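Local coordinates for RNA-dependent RNA Polymerase (Bombyx mori cytoplasmic polyhedrosis virus, PDB 6TZ0), which catalyses RNA-templated RNA synthesis, transcribing and replicating the double-stranded RNA genome of the virus, at residues E305-Y308 and P309-E313. Numbering follows the deposited sequence.
Sequences ELLY and PEFNE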
loop_
_atom_site.group_PDB
_atom_site.type_symbol
_atom_site.label_atom_id
_atom_site.label_comp_id
_atom_site.label_asym_id
_atom_site.label_seq_id
_atom_site.Cartn_x
_atom_site.Cartn_y
_atom_site.Cartn_z
ATOM N N GLU A 305 29.273 -12.852 21.614
ATOM C CA GLU A 305 29.139 -11.677 22.466
ATOM C C GLU A 305 27.706 -11.176 22.610
ATOM O O GLU A 305 27.417 -10.455 23.569
ATOM C CB GLU A 305 30.027 -10.535 21.962
ATOM C CG GLU A 305 29.644 -9.993 20.610
ATOM C CD GLU A 305 30.581 -8.906 20.122
ATOM O OE1 GLU A 305 31.518 -8.550 20.868
ATOM O OE2 GLU A 305 30.390 -8.421 18.986
ATOM N N LEU A 306 26.796 -11.546 21.712
ATOM C CA LEU A 306 25.431 -11.030 21.769
ATOM C C LEU A 306 24.425 -11.973 22.413
ATOM O O LEU A 306 23.534 -11.510 23.126
ATOM C CB LEU A 306 24.936 -10.667 20.366
ATOM C CG LEU A 306 24.967 -9.205 19.920
ATOM C CD1 LEU A 306 23.966 -8.437 20.732
ATOM C CD2 LEU A 306 26.322 -8.571 20.076
ATOM N N LEU A 307 24.509 -13.273 22.175
ATOM C CA LEU A 307 23.381 -14.121 22.527
ATOM C C LEU A 307 23.444 -14.619 23.966
ATOM O O LEU A 307 24.497 -14.644 24.608
ATOM C CB LEU A 307 23.271 -15.316 21.584
ATOM C CG LEU A 307 22.801 -15.003 20.169
ATOM C CD1 LEU A 307 22.774 -16.266 19.377
ATOM C CD2 LEU A 307 21.428 -14.397 20.200
ATOM N N TYR A 308 22.275 -14.997 24.463
ATOM C CA TYR A 308 22.149 -15.684 25.735
ATOM C C TYR A 308 22.830 -17.047 25.648
ATOM O O TYR A 308 22.549 -17.809 24.716
ATOM C CB TYR A 308 20.662 -15.814 26.056
ATOM C CG TYR A 308 20.284 -16.530 27.322
ATOM C CD1 TYR A 308 20.634 -16.025 28.566
ATOM C CD2 TYR A 308 19.484 -17.660 27.277
ATOM C CE1 TYR A 308 20.259 -16.667 29.724
ATOM C CE2 TYR A 308 19.093 -18.303 28.427
ATOM C CZ TYR A 308 19.484 -17.807 29.646
ATOM O OH TYR A 308 19.092 -18.462 30.791
ATOM N N PRO A 309 23.730 -17.382 26.582
ATOM C CA PRO A 309 24.632 -18.526 26.366
ATOM C C PRO A 309 23.968 -19.892 26.386
ATOM O O PRO A 309 24.574 -20.845 25.890
ATOM C CB PRO A 309 25.651 -18.386 27.503
ATOM C CG PRO A 309 24.965 -17.591 28.530
ATOM C CD PRO A 309 24.083 -16.637 27.800
ATOM N N GLU A 310 22.753 -20.028 26.913
ATOM C CA GLU A 310 22.033 -21.288 26.743
ATOM C C GLU A 310 21.584 -21.465 25.298
ATOM O O GLU A 310 21.722 -22.549 24.718
ATOM C CB GLU A 310 20.832 -21.337 27.684
ATOM C CG GLU A 310 20.069 -22.647 27.665
ATOM C CD GLU A 310 18.858 -22.622 28.574
ATOM O OE1 GLU A 310 18.573 -21.559 29.158
ATOM O OE2 GLU A 310 18.191 -23.666 28.709
ATOM N N PHE A 311 21.080 -20.393 24.692
ATOM C CA PHE A 311 20.690 -20.433 23.290
ATOM C C PHE A 311 21.911 -20.517 22.381
ATOM O O PHE A 311 21.881 -21.204 21.353
ATOM C CB PHE A 311 19.831 -19.207 22.985
ATOM C CG PHE A 311 19.336 -19.142 21.582
ATOM C CD1 PHE A 311 18.449 -20.089 21.109
ATOM C CD2 PHE A 311 19.699 -18.093 20.756
ATOM C CE1 PHE A 311 17.982 -20.028 19.821
ATOM C CE2 PHE A 311 19.224 -18.022 19.472
ATOM C CZ PHE A 311 18.367 -18.994 19.002
ATOM N N ASN A 312 23.006 -19.855 22.765
ATOM C CA ASN A 312 24.261 -19.981 22.028
ATOM C C ASN A 312 24.808 -21.403 22.112
ATOM O O ASN A 312 25.358 -21.930 21.134
ATOM C CB ASN A 312 25.280 -18.984 22.581
ATOM C CG ASN A 312 26.476 -18.809 21.676
ATOM O OD1 ASN A 312 26.512 -19.323 20.562
ATOM N ND2 ASN A 312 27.478 -18.098 22.165
ATOM N N GLU A 313 24.649 -22.048 23.267
ATOM C CA GLU A 313 25.123 -23.415 23.416
ATOM C C GLU A 313 24.249 -24.379 22.624
ATOM O O GLU A 313 24.745 -25.374 22.082
ATOM C CB GLU A 313 25.162 -23.780 24.899
ATOM C CG GLU A 313 25.820 -25.108 25.221
ATOM C CD GLU A 313 25.977 -25.331 26.719
ATOM O OE1 GLU A 313 25.537 -24.462 27.502
ATOM O OE2 GLU A 313 26.551 -26.368 27.113
#
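Tyr308 and Glu310 send their side chains out together, alongside each other, at the start of a helix. Tyr308 CE2 lies 3.6 Å from Glu310 CB. Glu310 OE1 comes to 3.4 Å from that same Tyr308 CE2. Ring and carboxylate do not stack, their planes being turned 53° apart. Both side chains leave the backbone with CG anti to N (chi1 178° for Tyr308), and the glutamate stays extended beyond CG, which carries its carboxylate out to the level of the phenol end. The amide N of Glu310 sits over one face of the Tyr308 ring, toward its rim, while CD of Pro309 approaches obliquely, 3.6 Å from Tyr308 CD1.

Tyr308 takes the N-cap position and Pro309 opens the helix, a place that suits proline because no amide hydrogen is needed there. The first turn closes through Asn312 N, which donates to Tyr308 O at 2.9 Å, the first i to i+4 bond of the helix. One step further, Glu313 N bonds to Pro309 O.

On the buried side, Leu307 meets Phe311. Leu307 has already left the preceding helix, and its CG lies anti to the carbonyl carbon (chi1 -72°), bringing CD1 to 3.8 Å from Phe311 CD2. This methyl reaches the ring obliquely.

Residues 305-313 thus make a tight corner between helices 295-306 and 309-320 in the N-terminal region of the polymerase, away from the catalytic and nucleotide-binding sites. Helix 224-237 covers one flank, where His236 stacks on Tyr308, His233 stacks on Phe311 and Asn232 gives Glu310 OE1 a weak hydrogen bond; Leu307 rests on Ile249 and Ile252, and Phe311 also packs against Cys335 and Met338 of helix 325-339.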